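Local atomic coordinates of collagen adhesin (PDB entry 2F68), a protein that binds collagen at the surface of Staphylococcus aureus, probably by wrapping its extracellular domains around the collagen triple helix in a "collagen hug". Residues 25-30 with 137-142; 73-78 with 302-307; 184-189 with 274-279. All blocks are in the same frame, centred on the assembly; numbering follows the deposited sequence.

Overall arrangement
The three contacts illustrate how one beta-rich adhesin joins its strands by different chemistry. Contacts 1 and 2 reach the same mixed sheet, centres 32 Å apart; contact 3 belongs to another sheet, in the collagen-binding region, its centre 50 Å from that of contact 2. Contacts 1 and 3 are strand pairs, one parallel and one antiparallel; contact 1 divides into an apolar inner face and a polar outer one, whereas contact 3 buries polar Asp188 and Ser274 beside Ile186 and Ala276. Contact 2 has no direct hydrogen bond between its segments: side chains and one water join strand 62-75 to the C-terminal strand 300-307, which returns to the first domain. All three are partly buried, contact 3 most.

Contact 1 (25-30 with 137-142); sequences SKIEDG and TNVTVH
Ser25, Ile27, Thr140 and His142 tie two strands together in parallel, an early strand of the Ig-like domain running beside strand 135-141. Thr140 N gives a short bond of 2.7 Å to Ser25 O, and Ile27 N reaches Thr140 O at 2.8 Å, nearly straight at 174°. The ladder ends with His142 N on Ile27 O (3.0 Å). Beside it, Lys26 NZ donates to His142 NE2 at 3.2 Å, coming in near the ring edge but 19° out of its plane. Two bends in the lysine chain, at chi3 and chi4, carry the ammonium round to the His142 ring. Lys126 NZ makes a weak bond to the other ring nitrogen; ammonium groups thus approach both, which probably disfavours a doubly protonated ring but leaves the tautomer open. The Glu28 carboxylate lies nearby, turned almost parallel to the ring. A water near Thr140 OG1 adds weak bonds to Ser25 O and Asn138 O.

The sheet has two unlike faces. Lys26 and Thr140 lie side by side on the outer one, Lys26 CG 4.0 Å from Thr140 CB. On the buried face Ile27 meets Val139 and Val141, with Thr33 of the neighbouring strand adding to the cluster. Beyond the ladder, Asp29 turns its carboxylate to Asn116 N. The Ile27 CD1 methyl sits 3.9 Å from both Val141 CG2 and Val139 CG1.

Contact 2 (73-78 with 302-307); sequences LTVKGE and AGIEGT
Ile304 sets its CG2 methyl against three consecutive residues of strand 73-75. That methyl lies 3.7 Å from Leu73 CB, 3.5 Å from Thr74 O and 3.6 Å from Val75 CG2. With CG1 anti to the backbone N (chi1 -177°), CG2 is left between the backbone N and the carbonyl carbon, the position from which it faces the other strand. The Val75 and Ile304 side chains cross at about a right angle, and their touch is CG2 to CG2; Val75 CG2 also rests 3.4 Å from Ile304 O. Leu73 reaches toward Gly303 and Ala302 with its two methyls: its CD1 comes to 3.4 Å from Gly303 O, while both touch Ala302 CB at 3.8 Å.

The strand axes are 34° from parallel and 5.6 Å apart at closest. The CB atoms of Val75, Ala302 and Ile304 point toward the opposite segment, so the strands meet through side chains and not edge to edge; one water bridges them, donating to Thr74 O and accepting from Ile304 N. Just beyond, a type I' turn at Val75 to Glu78 leads into strand 78-86, whose Val80 touches both Val75 and Ile304. Strand 300-307 takes its backbone bonds from strand 104-116, consistent with the C-terminal latch of the collagen hug model. Toward strand 73-75, therefore, strand 300-307 is held by apolar fit and one bridging water, a chemistry that relies on shape more than on directional bonds.

Contact 3 (184-189 with 274-279); sequences ITIKDQ and SQAWYQ
Lys187 and Gln275, like Thr185 and Trp277, exchange paired backbone bonds in an antiparallel ladder within a sheet of the collagen-binding domain. Lys187 N reaches Gln275 O at 2.9 Å and Trp277 N reaches Thr185 O at 2.8 Å, both in the carbonyl planes; Gln275 N instead approaches Lys187 O from 43° above its plane.

Near the end of the ladder the Gln189 and Gln275 amides, only 6° from coplanar, form a reciprocal pair, both chains bending at chi2. Gln189 NE2 donates to a lone pair of Gln275 OE1 at 2.9 Å, in that carbonyl's plane, and Gln275 NE2 returns a bond to Gln189 OE1 at 3.0 Å. Both bonds are bent, and the two OE1 oxygens, of Gln189 and Gln275, come equally close.

On the outer face the Lys187 chain, extended beyond CG, crosses the indole obliquely, its CD 3.7 Å from Trp277 CZ3, while Thr185 O lies at the ring edge. On the inner face Ile186 CD1 is 3.8 Å from Ala276 CB; Leu171 and Ile173 of the facing sheet press on Ile186, as in a beta sandwich. Tyr278 stacks with Phe152. Second-shell bonds hold this face's polar members: Asp188 OD1 takes one from Asn272 ND2, and Ser274 OG is bonded to Phe291 O and Tyr153 OH.

Contact 1 (25-30 with 137-142)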
ATOM      1  N   SER A  25       4.708 -12.628  12.994  1.00 27.65           N
ATOM      2  CA  SER A  25       5.441 -13.634  12.224  1.00 29.96           C
ATOM      3  C   SER A  25       4.541 -14.432  11.280  1.00 29.85           C
ATOM      4  O   SER A  25       5.031 -15.103  10.369  1.00 30.33           O
ATOM      5  CB  SER A  25       6.195 -14.581  13.165  1.00 30.56           C
ATOM      6  OG  SER A  25       5.306 -15.243  14.047  1.00 33.75           O
ATOM      7  N   LYS A  26       3.230 -14.355  11.502  1.00 29.62           N
ATOM      8  CA  LYS A  26       2.253 -15.047  10.662  1.00 29.88           C
ATOM      9  C   LYS A  26       1.252 -14.065  10.058  1.00 28.06           C
ATOM     10  O   LYS A  26       0.492 -13.414  10.780  1.00 26.23           O
ATOM     11  CB  LYS A  26       1.527 -16.135  11.461  1.00 29.86           C
ATOM     12  CG  LYS A  26       2.383 -17.361  11.773  1.00 33.59           C
ATOM     13  CD  LYS A  26       1.693 -18.322  12.742  1.00 34.62           C
ATOM     14  CE  LYS A  26       0.752 -19.294  12.035  1.00 43.51           C
ATOM     15  NZ  LYS A  26      -0.574 -18.692  11.716  1.00 45.23           N
ATOM     16  N   ILE A  27       1.268 -13.958   8.731  1.00 26.48           N
ATOM     17  CA  ILE A  27       0.395 -13.031   8.002  1.00 24.51           C
ATOM     18  C   ILE A  27      -0.331 -13.708   6.837  1.00 25.15           C
ATOM     19  O   ILE A  27       0.094 -14.761   6.356  1.00 25.36           O
ATOM     20  CB  ILE A  27       1.168 -11.783   7.482  1.00 25.11           C
ATOM     21  CG1 ILE A  27       2.425 -12.198   6.703  1.00 23.05           C
ATOM     22  CG2 ILE A  27       1.509 -10.839   8.637  1.00 23.99           C
ATOM     23  CD1 ILE A  27       3.016 -11.102   5.833  1.00 23.07           C
ATOM     24  N   GLU A  28      -1.427 -13.093   6.397  1.00 25.32           N
ATOM     25  CA  GLU A  28      -2.190 -13.574   5.245  1.00 27.35           C
ATOM     26  C   GLU A  28      -1.593 -13.035   3.941  1.00 27.55           C
ATOM     27  O   GLU A  28      -0.659 -12.230   3.969  1.00 26.92           O
ATOM     28  CB  GLU A  28      -3.664 -13.166   5.366  1.00 27.41           C
ATOM     29  CG  GLU A  28      -4.386 -13.707   6.604  1.00 31.97           C
ATOM     30  CD  GLU A  28      -4.589 -15.215   6.575  1.00 38.07           C
ATOM     31  OE1 GLU A  28      -4.891 -15.766   5.494  1.00 37.16           O
ATOM     32  OE2 GLU A  28      -4.455 -15.850   7.642  1.00 40.37           O
ATOM     33  N   ASP A  29      -2.132 -13.487   2.809  1.00 28.32           N
ATOM     34  CA  ASP A  29      -1.684 -13.028   1.492  1.00 28.21           C
ATOM     35  C   ASP A  29      -2.047 -11.560   1.277  1.00 27.70           C
ATOM     36  O   ASP A  29      -3.222 -11.187   1.317  1.00 26.47           O
ATOM     37  CB  ASP A  29      -2.281 -13.899   0.380  1.00 29.21           C
ATOM     38  CG  ASP A  29      -1.738 -13.548  -0.998  1.00 31.92           C
ATOM     39  OD1 ASP A  29      -0.505 -13.403  -1.145  1.00 29.06           O
ATOM     40  OD2 ASP A  29      -2.549 -13.427  -1.940  1.00 35.52           O
ATOM     41  N   GLY A  30      -1.026 -10.736   1.057  1.00 25.83           N
ATOM     42  CA  GLY A  30      -1.204  -9.291   0.919  1.00 25.40           C
ATOM     43  C   GLY A  30      -1.305  -8.587   2.261  1.00 24.88           C
ATOM     44  O   GLY A  30      -1.786  -7.454   2.339  1.00 23.66           O
ATOM     45  N   THR A 137      15.357 -13.796  10.294  1.00 24.59           N
ATOM     46  CA  THR A 137      14.043 -14.059  10.889  1.00 24.86           C
ATOM     47  C   THR A 137      13.017 -14.457   9.823  1.00 24.75           C
ATOM     48  O   THR A 137      13.111 -14.030   8.669  1.00 23.49           O
ATOM     49  CB  THR A 137      13.535 -12.856  11.731  1.00 25.04           C
ATOM     50  OG1 THR A 137      12.160 -13.056  12.087  1.00 25.97           O
ATOM     51  CG2 THR A 137      13.675 -11.547  10.962  1.00 23.27           C
ATOM     52  N   ASN A 138      12.042 -15.270  10.223  1.00 23.72           N
ATOM     53  CA  ASN A 138      11.076 -15.851   9.289  1.00 23.57           C
ATOM     54  C   ASN A 138       9.670 -15.264   9.379  1.00 24.54           C
ATOM     55  O   ASN A 138       9.190 -14.933  10.466  1.00 23.03           O
ATOM     56  CB  ASN A 138      11.015 -17.372   9.465  1.00 25.34           C
ATOM     57  CG  ASN A 138      12.327 -18.060   9.115  1.00 25.84           C
ATOM     58  OD1 ASN A 138      12.733 -19.013   9.781  1.00 32.13           O
ATOM     59  ND2 ASN A 138      12.992 -17.583   8.067  1.00 19.05           N
ATOM     60  N   VAL A 139       9.023 -15.141   8.221  1.00 23.59           N
ATOM     61  CA  VAL A 139       7.641 -14.670   8.125  1.00 24.09           C
ATOM     62  C   VAL A 139       6.811 -15.688   7.343  1.00 24.05           C
ATOM     63  O   VAL A 139       7.151 -16.042   6.212  1.00 23.76           O
ATOM     64  CB  VAL A 139       7.540 -13.284   7.429  1.00 25.20           C
ATOM     65  CG1 VAL A 139       6.134 -12.709   7.572  1.00 22.67           C
ATOM     66  CG2 VAL A 139       8.565 -12.310   7.991  1.00 29.44           C
ATOM     67  N   THR A 140       5.726 -16.156   7.958  1.00 23.95           N
ATOM     68  CA  THR A 140       4.834 -17.128   7.331  1.00 25.75           C
ATOM     69  C   THR A 140       3.690 -16.416   6.607  1.00 25.36           C
ATOM     70  O   THR A 140       2.895 -15.706   7.229  1.00 24.78           O
ATOM     71  CB  THR A 140       4.270 -18.133   8.367  1.00 26.02           C
ATOM     72  OG1 THR A 140       5.344 -18.672   9.148  1.00 28.23           O
ATOM     73  CG2 THR A 140       3.535 -19.274   7.676  1.00 27.14           C
ATOM     74  N   VAL A 141       3.625 -16.606   5.291  1.00 26.32           N
ATOM     75  CA  VAL A 141       2.593 -15.984   4.462  1.00 26.67           C
ATOM     76  C   VAL A 141       1.630 -17.044   3.922  1.00 28.26           C
ATOM     77  O   VAL A 141       1.984 -17.823   3.033  1.00 25.66           O
ATOM     78  CB  VAL A 141       3.202 -15.158   3.293  1.00 26.56           C
ATOM     79  CG1 VAL A 141       2.108 -14.435   2.512  1.00 26.12           C
ATOM     80  CG2 VAL A 141       4.229 -14.157   3.810  1.00 28.51           C
ATOM     81  N   HIS A 142       0.417 -17.064   4.471  1.00 29.79           N
ATOM     82  CA  HIS A 142      -0.616 -18.011   4.054  1.00 34.36           C
ATOM     83  C   HIS A 142      -1.198 -17.625   2.696  1.00 36.73           C
ATOM     84  O   HIS A 142      -1.276 -16.440   2.363  1.00 37.57           O
ATOM     85  CB  HIS A 142      -1.728 -18.095   5.104  1.00 34.28           C
ATOM     86  CG  HIS A 142      -1.241 -18.452   6.474  1.00 35.72           C
ATOM     87  ND1 HIS A 142      -0.965 -19.748   6.854  1.00 38.08           N
ATOM     88  CD2 HIS A 142      -0.981 -17.679   7.557  1.00 37.81           C
ATOM     89  CE1 HIS A 142      -0.556 -19.759   8.110  1.00 38.41           C
ATOM     90  NE2 HIS A 142      -0.556 -18.516   8.560  1.00 37.68           N
TER
HETATM   91  O   HOH W   1       7.379 -17.444  11.088  1.00 39.76           O

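Contact 2 (73-78 with 302-307)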
ATOM      1  N   LEU A  73      17.862   9.670  10.681  1.00 29.66           N
ATOM      2  CA  LEU A  73      18.428   9.283  11.970  1.00 30.53           C
ATOM      3  C   LEU A  73      19.031  10.520  12.628  1.00 31.08           C
ATOM      4  O   LEU A  73      20.008  11.082  12.127  1.00 29.30           O
ATOM      5  CB  LEU A  73      19.500   8.195  11.788  1.00 30.07           C
ATOM      6  CG  LEU A  73      19.158   6.711  11.560  1.00 32.17           C
ATOM      7  CD1 LEU A  73      18.508   6.088  12.794  1.00 31.99           C
ATOM      8  CD2 LEU A  73      18.304   6.470  10.320  1.00 33.14           C
ATOM      9  N   THR A  74      18.444  10.947  13.745  1.00 33.12           N
ATOM     10  CA  THR A  74      18.814  12.220  14.372  1.00 35.77           C
ATOM     11  C   THR A  74      19.327  12.091  15.806  1.00 36.86           C
ATOM     12  O   THR A  74      18.779  11.331  16.609  1.00 36.63           O
ATOM     13  CB  THR A  74      17.641  13.231  14.351  1.00 36.49           C
ATOM     14  OG1 THR A  74      16.460  12.612  14.876  1.00 38.99           O
ATOM     15  CG2 THR A  74      17.369  13.721  12.933  1.00 36.01           C
ATOM     16  N   VAL A  75      20.386  12.841  16.106  1.00 38.69           N
ATOM     17  CA  VAL A  75      20.914  12.972  17.465  1.00 41.14           C
ATOM     18  C   VAL A  75      20.993  14.456  17.826  1.00 42.33           C
ATOM     19  O   VAL A  75      21.742  15.214  17.202  1.00 41.40           O
ATOM     20  CB  VAL A  75      22.314  12.312  17.623  1.00 41.82           C
ATOM     21  CG1 VAL A  75      22.874  12.553  19.023  1.00 42.66           C
ATOM     22  CG2 VAL A  75      22.247  10.819  17.340  1.00 42.41           C
ATOM     23  N   LYS A  76      20.208  14.852  18.829  1.00 44.39           N
ATOM     24  CA  LYS A  76      20.135  16.239  19.312  1.00 46.53           C
ATOM     25  C   LYS A  76      19.862  17.250  18.185  1.00 46.87           C
ATOM     26  O   LYS A  76      20.513  18.295  18.093  1.00 47.48           O
ATOM     27  CB  LYS A  76      21.398  16.607  20.113  1.00 47.14           C
ATOM     28  CG  LYS A  76      21.207  17.712  21.154  1.00 49.92           C
ATOM     29  CD  LYS A  76      20.524  17.196  22.416  1.00 52.19           C
ATOM     30  CE  LYS A  76      20.350  18.306  23.441  1.00 51.34           C
ATOM     31  NZ  LYS A  76      19.688  17.817  24.681  1.00 52.29           N
ATOM     32  N   GLY A  77      18.899  16.919  17.328  1.00 47.01           N
ATOM     33  CA  GLY A  77      18.500  17.786  16.220  1.00 46.58           C
ATOM     34  C   GLY A  77      19.352  17.668  14.967  1.00 45.95           C
ATOM     35  O   GLY A  77      18.988  18.193  13.913  1.00 46.64           O
ATOM     36  N   GLU A  78      20.485  16.977  15.082  1.00 44.80           N
ATOM     37  CA  GLU A  78      21.421  16.820  13.972  1.00 43.40           C
ATOM     38  C   GLU A  78      21.246  15.462  13.294  1.00 41.37           C
ATOM     39  O   GLU A  78      21.321  14.420  13.947  1.00 40.90           O
ATOM     40  CB  GLU A  78      22.864  16.989  14.464  1.00 43.94           C
ATOM     41  CG  GLU A  78      23.888  17.270  13.365  1.00 48.19           C
ATOM     42  CD  GLU A  78      24.039  18.751  13.046  1.00 51.93           C
ATOM     43  OE1 GLU A  78      23.014  19.444  12.862  1.00 54.56           O
ATOM     44  OE2 GLU A  78      25.193  19.222  12.969  1.00 52.75           O
ATOM     45  N   ALA A 302      12.776   5.521  12.907  1.00 26.87           N
ATOM     46  CA  ALA A 302      14.193   5.221  13.103  1.00 25.91           C
ATOM     47  C   ALA A 302      14.805   6.116  14.178  1.00 26.69           C
ATOM     48  O   ALA A 302      14.652   7.341  14.142  1.00 26.37           O
ATOM     49  CB  ALA A 302      14.954   5.355  11.790  1.00 25.78           C
ATOM     50  N   GLY A 303      15.494   5.493  15.131  1.00 26.13           N
ATOM     51  CA  GLY A 303      16.141   6.212  16.226  1.00 25.12           C
ATOM     52  C   GLY A 303      17.613   5.872  16.360  1.00 25.38           C
ATOM     53  O   GLY A 303      18.055   4.812  15.914  1.00 24.36           O
ATOM     54  N   ILE A 304      18.367   6.779  16.980  1.00 24.97           N
ATOM     55  CA  ILE A 304      19.813   6.617  17.162  1.00 24.72           C
ATOM     56  C   ILE A 304      20.320   7.403  18.378  1.00 25.52           C
ATOM     57  O   ILE A 304      19.957   8.566  18.576  1.00 25.19           O
ATOM     58  CB  ILE A 304      20.605   6.985  15.862  1.00 25.07           C
ATOM     59  CG1 ILE A 304      22.110   6.731  16.033  1.00 24.78           C
ATOM     60  CG2 ILE A 304      20.298   8.419  15.408  1.00 25.65           C
ATOM     61  CD1 ILE A 304      22.874   6.600  14.723  1.00 23.94           C
ATOM     62  N   GLU A 305      21.145   6.748  19.191  1.00 26.49           N
ATOM     63  CA  GLU A 305      21.739   7.360  20.380  1.00 28.41           C
ATOM     64  C   GLU A 305      23.259   7.428  20.253  1.00 29.09           C
ATOM     65  O   GLU A 305      23.872   6.579  19.603  1.00 26.40           O
ATOM     66  CB  GLU A 305      21.355   6.579  21.640  1.00 28.93           C
ATOM     67  CG  GLU A 305      19.872   6.634  21.993  1.00 33.68           C
ATOM     68  CD  GLU A 305      19.529   5.832  23.238  1.00 39.77           C
ATOM     69  OE1 GLU A 305      20.209   6.004  24.274  1.00 43.70           O
ATOM     70  OE2 GLU A 305      18.568   5.037  23.184  1.00 42.62           O
ATOM     71  N   GLY A 306      23.858   8.441  20.876  1.00 30.40           N
ATOM     72  CA  GLY A 306      25.306   8.629  20.835  1.00 32.52           C
ATOM     73  C   GLY A 306      25.810   9.701  21.782  1.00 35.00           C
ATOM     74  O   GLY A 306      25.078  10.630  22.130  1.00 34.12           O
ATOM     75  N   THR A 307      27.068   9.565  22.197  1.00 36.66           N
ATOM     76  CA  THR A 307      27.707  10.524  23.095  1.00 39.08           C
ATOM     77  C   THR A 307      28.671  11.418  22.316  1.00 40.32           C
ATOM     78  O   THR A 307      29.543  10.928  21.595  1.00 39.27           O
ATOM     79  CB  THR A 307      28.457   9.812  24.248  1.00 39.62           C
ATOM     80  OG1 THR A 307      27.631   8.777  24.798  1.00 42.12           O
ATOM     81  CG2 THR A 307      28.823  10.801  25.353  1.00 40.16           C
TER
HETATM   82  O   HOH W   2      17.126   9.311  17.517  1.00 30.61           O

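Contact 3 (184-189 with 274-279)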
ATOM      1  N   ILE A 184     -28.459   1.639 -11.674  1.00 21.69           N
ATOM      2  CA  ILE A 184     -27.480   1.570 -10.589  1.00 21.56           C
ATOM      3  C   ILE A 184     -26.947   2.965 -10.267  1.00 21.56           C
ATOM      4  O   ILE A 184     -26.437   3.665 -11.147  1.00 21.31           O
ATOM      5  CB  ILE A 184     -26.303   0.614 -10.924  1.00 21.25           C
ATOM      6  CG1 ILE A 184     -26.825  -0.728 -11.455  1.00 18.41           C
ATOM      7  CG2 ILE A 184     -25.417   0.404  -9.695  1.00 23.42           C
ATOM      8  CD1 ILE A 184     -25.797  -1.545 -12.224  1.00 20.81           C
ATOM      9  N   THR A 185     -27.074   3.359  -9.002  1.00 22.65           N
ATOM     10  CA  THR A 185     -26.621   4.671  -8.545  1.00 23.23           C
ATOM     11  C   THR A 185     -25.629   4.536  -7.390  1.00 22.15           C
ATOM     12  O   THR A 185     -25.950   3.962  -6.346  1.00 22.24           O
ATOM     13  CB  THR A 185     -27.809   5.570  -8.123  1.00 24.07           C
ATOM     14  OG1 THR A 185     -28.829   5.528  -9.129  1.00 25.50           O
ATOM     15  CG2 THR A 185     -27.358   7.014  -7.926  1.00 24.03           C
ATOM     16  N   ILE A 186     -24.424   5.062  -7.595  1.00 22.22           N
ATOM     17  CA  ILE A 186     -23.373   5.038  -6.580  1.00 21.70           C
ATOM     18  C   ILE A 186     -22.957   6.466  -6.228  1.00 21.98           C
ATOM     19  O   ILE A 186     -22.548   7.235  -7.101  1.00 22.96           O
ATOM     20  CB  ILE A 186     -22.123   4.226  -7.045  1.00 21.03           C
ATOM     21  CG1 ILE A 186     -22.516   2.867  -7.652  1.00 23.15           C
ATOM     22  CG2 ILE A 186     -21.108   4.077  -5.904  1.00 21.94           C
ATOM     23  CD1 ILE A 186     -23.192   1.882  -6.695  1.00 22.04           C
ATOM     24  N   LYS A 187     -23.071   6.816  -4.949  1.00 20.46           N
ATOM     25  CA  LYS A 187     -22.672   8.137  -4.465  1.00 21.42           C
ATOM     26  C   LYS A 187     -21.461   8.038  -3.540  1.00 20.81           C
ATOM     27  O   LYS A 187     -21.593   7.728  -2.353  1.00 21.90           O
ATOM     28  CB  LYS A 187     -23.840   8.842  -3.764  1.00 21.53           C
ATOM     29  CG  LYS A 187     -24.948   9.300  -4.700  1.00 22.87           C
ATOM     30  CD  LYS A 187     -25.999  10.111  -3.959  1.00 24.25           C
ATOM     31  CE  LYS A 187     -27.119  10.545  -4.890  1.00 25.66           C
ATOM     32  NZ  LYS A 187     -28.162  11.330  -4.175  1.00 27.60           N
ATOM     33  N   ASP A 188     -20.282   8.304  -4.099  1.00 20.79           N
ATOM     34  CA  ASP A 188     -19.019   8.182  -3.372  1.00 20.86           C
ATOM     35  C   ASP A 188     -18.569   9.520  -2.787  1.00 20.12           C
ATOM     36  O   ASP A 188     -18.703  10.566  -3.426  1.00 19.84           O
ATOM     37  CB  ASP A 188     -17.935   7.604  -4.289  1.00 21.27           C
ATOM     38  CG  ASP A 188     -16.669   7.224  -3.541  1.00 24.34           C
ATOM     39  OD1 ASP A 188     -15.881   8.129  -3.191  1.00 18.82           O
ATOM     40  OD2 ASP A 188     -16.453   6.015  -3.319  1.00 25.87           O
ATOM     41  N   GLN A 189     -18.040   9.469  -1.566  1.00 20.43           N
ATOM     42  CA  GLN A 189     -17.494  10.643  -0.886  1.00 21.05           C
ATOM     43  C   GLN A 189     -16.111  10.321  -0.324  1.00 20.62           C
ATOM     44  O   GLN A 189     -15.962   9.413   0.497  1.00 21.05           O
ATOM     45  CB  GLN A 189     -18.416  11.113   0.247  1.00 21.63           C
ATOM     46  CG  GLN A 189     -19.845  11.464  -0.168  1.00 21.31           C
ATOM     47  CD  GLN A 189     -20.781  10.266  -0.160  1.00 18.60           C
ATOM     48  OE1 GLN A 189     -20.648   9.359   0.664  1.00 20.23           O
ATOM     49  NE2 GLN A 189     -21.742  10.263  -1.076  1.00 18.61           N
ATOM     50  N   SER A 274     -19.229   5.411   0.504  1.00 18.69           N
ATOM     51  CA  SER A 274     -20.112   5.287  -0.658  1.00 18.34           C
ATOM     52  C   SER A 274     -21.478   4.695  -0.310  1.00 17.91           C
ATOM     53  O   SER A 274     -21.590   3.830   0.562  1.00 18.21           O
ATOM     54  CB  SER A 274     -19.444   4.459  -1.761  1.00 17.80           C
ATOM     55  OG  SER A 274     -19.210   3.128  -1.336  1.00 18.55           O
ATOM     56  N   GLN A 275     -22.507   5.173  -1.008  1.00 20.30           N
ATOM     57  CA  GLN A 275     -23.873   4.668  -0.857  1.00 18.85           C
ATOM     58  C   GLN A 275     -24.361   4.099  -2.188  1.00 20.74           C
ATOM     59  O   GLN A 275     -24.055   4.646  -3.250  1.00 20.67           O
ATOM     60  CB  GLN A 275     -24.817   5.774  -0.376  1.00 19.88           C
ATOM     61  CG  GLN A 275     -24.492   6.345   1.007  1.00 18.59           C
ATOM     62  CD  GLN A 275     -23.431   7.436   0.970  1.00 21.39           C
ATOM     63  OE1 GLN A 275     -23.459   8.322   0.115  1.00 21.43           O
ATOM     64  NE2 GLN A 275     -22.494   7.377   1.910  1.00 21.16           N
ATOM     65  N   ALA A 276     -25.125   3.010  -2.126  1.00 19.30           N
ATOM     66  CA  ALA A 276     -25.540   2.292  -3.332  1.00 19.78           C
ATOM     67  C   ALA A 276     -27.054   2.145  -3.476  1.00 19.70           C
ATOM     68  O   ALA A 276     -27.754   1.824  -2.513  1.00 19.70           O
ATOM     69  CB  ALA A 276     -24.867   0.926  -3.388  1.00 19.42           C
ATOM     70  N   TRP A 277     -27.541   2.381  -4.693  1.00 20.29           N
ATOM     71  CA  TRP A 277     -28.944   2.170  -5.045  1.00 20.64           C
ATOM     72  C   TRP A 277     -29.052   1.182  -6.205  1.00 21.55           C
ATOM     73  O   TRP A 277     -28.741   1.520  -7.351  1.00 21.04           O
ATOM     74  CB  TRP A 277     -29.616   3.493  -5.424  1.00 22.32           C
ATOM     75  CG  TRP A 277     -29.917   4.390  -4.262  1.00 21.88           C
ATOM     76  CD1 TRP A 277     -31.094   4.470  -3.573  1.00 26.13           C
ATOM     77  CD2 TRP A 277     -29.034   5.343  -3.660  1.00 21.59           C
ATOM     78  NE1 TRP A 277     -30.996   5.410  -2.576  1.00 23.33           N
ATOM     79  CE2 TRP A 277     -29.744   5.963  -2.606  1.00 23.26           C
ATOM     80  CE3 TRP A 277     -27.710   5.734  -3.906  1.00 21.79           C
ATOM     81  CZ2 TRP A 277     -29.174   6.952  -1.798  1.00 24.76           C
ATOM     82  CZ3 TRP A 277     -27.144   6.718  -3.102  1.00 22.00           C
ATOM     83  CH2 TRP A 277     -27.878   7.315  -2.060  1.00 24.84           C
ATOM     84  N   TYR A 278     -29.486  -0.040  -5.897  1.00 20.89           N
ATOM     85  CA  TYR A 278     -29.637  -1.093  -6.905  1.00 20.22           C
ATOM     86  C   TYR A 278     -30.657  -2.158  -6.501  1.00 20.80           C
ATOM     87  O   TYR A 278     -31.038  -2.252  -5.332  1.00 20.56           O
ATOM     88  CB  TYR A 278     -28.282  -1.749  -7.219  1.00 21.08           C
ATOM     89  CG  TYR A 278     -27.641  -2.466  -6.049  1.00 21.32           C
ATOM     90  CD1 TYR A 278     -27.944  -3.800  -5.770  1.00 20.26           C
ATOM     91  CD2 TYR A 278     -26.720  -1.816  -5.228  1.00 20.50           C
ATOM     92  CE1 TYR A 278     -27.356  -4.464  -4.699  1.00 22.35           C
ATOM     93  CE2 TYR A 278     -26.125  -2.471  -4.153  1.00 21.34           C
ATOM     94  CZ  TYR A 278     -26.447  -3.794  -3.896  1.00 21.46           C
ATOM     95  OH  TYR A 278     -25.861  -4.447  -2.835  1.00 23.13           O
ATOM     96  N   GLN A 279     -31.089  -2.954  -7.478  1.00 20.97           N
ATOM     97  CA  GLN A 279     -31.960  -4.102  -7.227  1.00 22.60           C
ATOM     98  C   GLN A 279     -31.756  -5.202  -8.267  1.00 22.39           C
ATOM     99  O   GLN A 279     -32.167  -5.063  -9.423  1.00 22.59           O
ATOM    100  CB  GLN A 279     -33.436  -3.678  -7.179  1.00 20.76           C
ATOM    101  CG  GLN A 279     -34.404  -4.823  -6.867  1.00 22.27           C
ATOM    102  CD  GLN A 279     -35.860  -4.385  -6.802  1.00 24.61           C
ATOM    103  OE1 GLN A 279     -36.188  -3.219  -7.034  1.00 23.77           O
ATOM    104  NE2 GLN A 279     -36.742  -5.326  -6.485  1.00 24.10           N
TER